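Local atomic coordinates of putative exported protein (Bordetella pertussis Tohama I, PDB entry 2PFZ), a protein that binds pyroglutamic acid as an extracytoplasmic solute receptor of the DctP family and probably delivers it to a tripartite ATP-independent periplasmic transporter. Residues L139-Y144 against V175-S181; Q164-A168 against T185-T189. All blocks are in the same frame, centred on the assembly; numbering follows the deposited sequence.

Interaction 1. Residues L139-Y144 against V175-S181; sequences LKWRAY and VIDSYMS. With PCA (pyroglutamic acid), chain B.
Arg142 and Ser181, one from each strand, meet on the carboxylate of the bound pyroglutamic acid. Arg142 NH1 donates to PCA OXT at 2.9 Å and NH2 donates to PCA O, so the guanidinium takes both carboxylate oxygens with two separate nitrogens. This two-nitrogen grip on the ligand carboxylate is characteristic of TRAP solute receptors. Ser181 OG gives PCA OXT a second bond, at 2.7 Å. The Arg142 chain leaves with CG anti to the backbone N (chi1 173°) and bends at chi2, which carries the guanidinium past Tyr179. Its NH1 lies 3.5 Å from Tyr179 CD2, with the two flat groups almost perpendicular. Arg142 NE is held by Val162 O, which helps fix the rotation of the group. Tyr144 lays one ring face against the ligand ring, with PCA CB over its centre, and its OH bonds to Trp204 NE1.

Behind the pocket the strands pair in parallel. Asp177 N donates to Lys140 O at 2.8 Å, and Arg142 N donates to Ser178 O at 2.9 Å. Ser178 OG donates to Asp177 OD1, which also receives a weak bond from Lys140 N. Farther along, water 1 donates to Arg142 O and Met180 O, joining the two strands where they diverge.

The remaining contacts are apolar or nearly so. Met180 SD sits at the edge of the Trp141 six-membered ring, 4.8 Å from its centroid, as a Met-aromatic contact. Ile176 CD1 packs on Arg142 CB, and Leu139 CB meets Ser178 OG.

Strands 140-143 and 178-181 are neighbours in the mixed sheet, between strands 158-161 and 123-126. Trp141 and Ala143 reach helix 146-155. Arg142, Ile176 and Tyr179 instead touch Leu167 of helix 167-172.

Interaction 2. Residues Q164-A168 against T185-T189; sequences QAELA and TGFDT. With PCA (pyroglutamic acid), chain B.
Gln164 reaches across to Thr185 with its CG anti to the backbone N (chi1 -171°) and the chain extended beyond CG. This straight reach puts the amide beside the threonine, whose side chain comes from the opposite direction. At Thr185, chi1 of -65° sets OG1 beside its own backbone N and turns CG2 anti to that N. OG1 thus lies between the ligand N and the Gln164 amide, while CG2 packs against the amide and Leu167.

Thr185 OG1 accepts the ring N-H of pyroglutamic acid at 2.6 Å, in a fairly straight bond of 166°. Gln164 NE2 also lies close to Thr185 OG1, at 2.7 Å. The amide packs against the methyl branch as well, with NE2 at 3.4 Å from Thr185 CG2.

Farther from the ligand the contact becomes apolar. Leu167 CD1 meets Thr185 CG2 at 3.8 Å, the two side chains crossing at about a right angle. Gln164 CG touches Thr189 CG2 at 3.9 Å. Ala168 CB lies near Thr189 O at the more open end.

Thr189 follows helix 183-188. Its OG1 donates back to Thr185 O at 2.7 Å, from a position tilted out of the carbonyl plane, and also pairs with Thr191 OG1. These bonds hold the hydroxyl and leave the methyl to pack on Gln164. At the start of the helix, Ser182 OG bonds to Thr185 N.

The chemistry is that of a pocket wall backed by hydrocarbon. Using OG1 as acceptor suits the lactam N-H of pyroglutamic acid. Methyl and methylene groups behind it fill the contact between segment 164-168 and the end of helix 183-188.

In the fold
Interactions 1 and 2 lie on adjoining sides of one pocket, with centres 12 Å apart. Interaction 1 supplies the Arg142 and Ser181 bonds to the ligand's carboxylate and the Tyr144 ring face; interaction 2 supplies the acceptor for the ring N-H. Their segments alternate along the chain: strand 140-143, segment 164-168 leading into helix 167-172, strand 178-181, then helix 183-188. The contacts touch directly. Arg142 NH1 is 3.7 Å from Leu167 CD1, and Arg142 NH2 is 3.4 Å from Gln164 N. Tyr179 OH packs at 3.6 Å from Gly186 CA, linking the sheet to helix 183-188. Ser182 also bonds pyroglutamic acid, and Trp119, Gln122 and Pro206 complete the ligand pocket.

Interaction 1. Residues L139-Y144 against V175-S181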
# COMPACT_ATOMS: atom_id res chain seq x y z
N LEU A 139 3.08 -20.72 -10.04
CA LEU A 139 3.16 -20.39 -8.61
C LEU A 139 1.73 -20.30 -8.04
O LEU A 139 0.84 -19.83 -8.73
CB LEU A 139 3.94 -19.08 -8.40
CG LEU A 139 5.48 -19.18 -8.27
CD1 LEU A 139 6.13 -17.80 -8.19
CD2 LEU A 139 5.85 -20.03 -7.04
N LYS A 140 1.54 -20.78 -6.81
CA LYS A 140 0.28 -20.64 -6.06
C LYS A 140 0.35 -19.30 -5.34
O LYS A 140 0.79 -19.21 -4.20
CB LYS A 140 0.10 -21.76 -5.02
CG LYS A 140 -0.07 -23.18 -5.58
CD LYS A 140 -0.55 -24.15 -4.48
CE LYS A 140 0.60 -24.65 -3.62
NZ LYS A 140 0.13 -25.49 -2.47
N TRP A 141 -0.09 -18.25 -6.02
CA TRP A 141 0.25 -16.88 -5.66
C TRP A 141 -0.85 -16.24 -4.81
O TRP A 141 -2.02 -16.40 -5.10
CB TRP A 141 0.40 -16.11 -6.96
CG TRP A 141 0.87 -14.70 -6.93
CD1 TRP A 141 0.13 -13.60 -6.58
CD2 TRP A 141 2.13 -14.21 -7.41
NE1 TRP A 141 0.89 -12.45 -6.77
CE2 TRP A 141 2.10 -12.79 -7.31
CE3 TRP A 141 3.28 -14.83 -7.94
CZ2 TRP A 141 3.19 -11.98 -7.67
CZ3 TRP A 141 4.39 -14.02 -8.32
CH2 TRP A 141 4.32 -12.60 -8.18
N ARG A 142 -0.45 -15.54 -3.75
CA ARG A 142 -1.36 -14.73 -2.96
C ARG A 142 -1.34 -13.28 -3.47
O ARG A 142 -0.31 -12.60 -3.42
CB ARG A 142 -0.99 -14.81 -1.48
CG ARG A 142 -1.79 -13.85 -0.55
CD ARG A 142 -1.00 -12.54 -0.27
NE ARG A 142 -1.74 -11.59 0.58
CZ ARG A 142 -1.20 -10.48 1.08
NH1 ARG A 142 0.09 -10.20 0.87
NH2 ARG A 142 -1.95 -9.67 1.82
N ALA A 143 -2.49 -12.83 -3.96
CA ALA A 143 -2.64 -11.44 -4.35
C ALA A 143 -3.17 -10.69 -3.15
O ALA A 143 -3.80 -11.27 -2.28
CB ALA A 143 -3.61 -11.31 -5.52
N TYR A 144 -2.87 -9.39 -3.10
CA TYR A 144 -3.46 -8.50 -2.10
C TYR A 144 -4.24 -7.37 -2.79
O TYR A 144 -4.78 -6.48 -2.12
CB TYR A 144 -2.37 -7.97 -1.14
CG TYR A 144 -1.29 -7.08 -1.75
CD1 TYR A 144 0.04 -7.52 -1.84
CD2 TYR A 144 -1.60 -5.80 -2.25
CE1 TYR A 144 1.03 -6.70 -2.39
CE2 TYR A 144 -0.62 -4.97 -2.81
CZ TYR A 144 0.70 -5.43 -2.86
OH TYR A 144 1.70 -4.64 -3.38
N VAL A 175 -2.76 -22.90 0.99
CA VAL A 175 -3.53 -22.41 -0.15
C VAL A 175 -2.64 -21.63 -1.12
O VAL A 175 -2.90 -21.60 -2.33
CB VAL A 175 -4.74 -21.54 0.32
CG1 VAL A 175 -5.51 -21.01 -0.87
CG2 VAL A 175 -5.67 -22.35 1.24
N ILE A 176 -1.61 -20.98 -0.58
CA ILE A 176 -0.65 -20.19 -1.36
C ILE A 176 0.78 -20.47 -0.91
O ILE A 176 1.01 -20.71 0.28
CB ILE A 176 -0.96 -18.65 -1.29
CG1 ILE A 176 -0.77 -18.08 0.14
CG2 ILE A 176 -2.33 -18.35 -1.86
CD1 ILE A 176 0.65 -17.47 0.41
N ASP A 177 1.73 -20.44 -1.84
CA ASP A 177 3.14 -20.80 -1.59
C ASP A 177 4.12 -19.66 -1.87
O ASP A 177 5.35 -19.80 -1.70
CB ASP A 177 3.55 -22.04 -2.43
CG ASP A 177 3.35 -21.84 -3.95
OD1 ASP A 177 3.27 -20.69 -4.43
OD2 ASP A 177 3.28 -22.85 -4.70
N SER A 178 3.56 -18.54 -2.36
CA SER A 178 4.33 -17.43 -2.89
C SER A 178 3.44 -16.19 -2.92
O SER A 178 2.22 -16.30 -2.94
CB SER A 178 4.81 -17.73 -4.31
OG SER A 178 3.71 -17.85 -5.21
N TYR A 179 4.09 -15.02 -2.92
CA TYR A 179 3.45 -13.73 -3.13
C TYR A 179 4.43 -12.57 -3.26
O TYR A 179 5.59 -12.68 -2.89
CB TYR A 179 2.41 -13.43 -2.03
CG TYR A 179 2.92 -13.18 -0.64
CD1 TYR A 179 3.26 -14.24 0.20
CD2 TYR A 179 3.00 -11.87 -0.13
CE1 TYR A 179 3.70 -14.01 1.50
CE2 TYR A 179 3.46 -11.64 1.16
CZ TYR A 179 3.81 -12.71 1.98
OH TYR A 179 4.24 -12.50 3.28
N MET A 180 3.96 -11.44 -3.79
CA MET A 180 4.72 -10.20 -3.70
C MET A 180 4.17 -9.28 -2.61
O MET A 180 2.96 -9.17 -2.46
CB MET A 180 4.84 -9.49 -5.03
CG MET A 180 5.72 -10.26 -6.02
SD MET A 180 5.94 -9.43 -7.59
CE MET A 180 7.14 -8.18 -7.14
N SER A 181 5.09 -8.74 -1.81
CA SER A 181 4.79 -7.81 -0.71
C SER A 181 6.12 -7.27 -0.17
O SER A 181 7.18 -7.44 -0.79
CB SER A 181 4.05 -8.51 0.43
OG SER A 181 3.54 -7.57 1.36
N PCA B . 1.92 -5.38 2.49
CA PCA B . 0.47 -5.29 2.23
CB PCA B . 0.19 -4.44 0.99
CG PCA B . 1.54 -4.03 0.44
CD PCA B . 2.52 -4.59 1.43
OE PCA B . 3.73 -4.36 1.39
C PCA B . -0.01 -6.69 1.94
O PCA B . -1.21 -6.99 2.01
OXT PCA B . 0.83 -7.55 1.64
O HOH W 1 1.22 -10.45 -4.34

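Interaction 2. Residues Q164-A168 against T185-T189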
# COMPACT_ATOMS: atom_id res chain seq x y z
N GLN A 164 -4.19 -9.26 4.40
CA GLN A 164 -3.07 -9.53 5.31
C GLN A 164 -3.54 -10.19 6.61
O GLN A 164 -2.83 -11.03 7.17
CB GLN A 164 -2.25 -8.27 5.65
CG GLN A 164 -0.97 -8.63 6.40
CD GLN A 164 0.00 -7.47 6.59
OE1 GLN A 164 0.56 -7.28 7.68
NE2 GLN A 164 0.23 -6.71 5.55
N ALA A 165 -4.72 -9.78 7.08
CA ALA A 165 -5.30 -10.35 8.31
C ALA A 165 -5.57 -11.86 8.24
O ALA A 165 -5.67 -12.51 9.30
CB ALA A 165 -6.59 -9.59 8.70
N GLU A 166 -5.68 -12.39 7.02
CA GLU A 166 -5.87 -13.82 6.75
C GLU A 166 -4.67 -14.54 6.13
O GLU A 166 -4.77 -15.71 5.75
CB GLU A 166 -7.07 -14.06 5.82
CG GLU A 166 -8.40 -14.01 6.52
CD GLU A 166 -8.85 -12.61 6.78
OE1 GLU A 166 -8.91 -11.82 5.80
OE2 GLU A 166 -9.16 -12.29 7.95
N LEU A 167 -3.54 -13.85 6.02
CA LEU A 167 -2.39 -14.40 5.28
C LEU A 167 -1.69 -15.54 6.03
O LEU A 167 -1.36 -16.57 5.45
CB LEU A 167 -1.35 -13.30 5.02
CG LEU A 167 -0.60 -13.23 3.69
CD1 LEU A 167 0.61 -12.32 3.81
CD2 LEU A 167 -0.24 -14.54 3.05
N ALA A 168 -1.47 -15.35 7.32
CA ALA A 168 -0.79 -16.37 8.11
C ALA A 168 -1.51 -17.72 8.00
O ALA A 168 -0.88 -18.77 7.78
CB ALA A 168 -0.67 -15.92 9.56
N THR A 185 5.41 -6.94 5.82
CA THR A 185 4.36 -7.97 5.81
C THR A 185 4.91 -9.37 6.01
O THR A 185 4.35 -10.15 6.79
CB THR A 185 3.50 -7.89 4.55
OG1 THR A 185 2.79 -6.66 4.57
CG2 THR A 185 2.49 -9.04 4.51
N GLY A 186 6.00 -9.68 5.31
CA GLY A 186 6.68 -10.97 5.50
C GLY A 186 7.01 -11.24 6.96
O GLY A 186 6.71 -12.31 7.49
N PHE A 187 7.62 -10.25 7.61
CA PHE A 187 7.97 -10.38 9.02
C PHE A 187 6.74 -10.47 9.92
O PHE A 187 6.64 -11.38 10.76
CB PHE A 187 8.85 -9.21 9.47
CG PHE A 187 9.40 -9.36 10.85
CD1 PHE A 187 10.53 -10.15 11.08
CD2 PHE A 187 8.81 -8.70 11.92
CE1 PHE A 187 11.04 -10.29 12.38
CE2 PHE A 187 9.33 -8.83 13.22
CZ PHE A 187 10.45 -9.63 13.44
N ASP A 188 5.80 -9.54 9.74
CA ASP A 188 4.65 -9.44 10.65
C ASP A 188 3.69 -10.63 10.60
O ASP A 188 2.86 -10.81 11.51
CB ASP A 188 3.87 -8.16 10.37
CG ASP A 188 4.58 -6.90 10.84
OD1 ASP A 188 5.48 -6.95 11.71
OD2 ASP A 188 4.22 -5.84 10.33
N THR A 189 3.79 -11.44 9.55
CA THR A 189 2.93 -12.60 9.38
C THR A 189 3.73 -13.89 9.58
O THR A 189 3.23 -15.01 9.35
CB THR A 189 2.24 -12.62 7.98
OG1 THR A 189 3.24 -12.63 6.94
CG2 THR A 189 1.27 -11.43 7.81
N PCA B . 1.92 -5.38 2.49
CA PCA B . 0.47 -5.29 2.23
CB PCA B . 0.19 -4.44 0.99
CG PCA B . 1.54 -4.03 0.44
CD PCA B . 2.52 -4.59 1.43
OE PCA B . 3.73 -4.36 1.39
C PCA B . -0.01 -6.69 1.94
O PCA B . -1.21 -6.99 2.01
OXT PCA B . 0.83 -7.55 1.64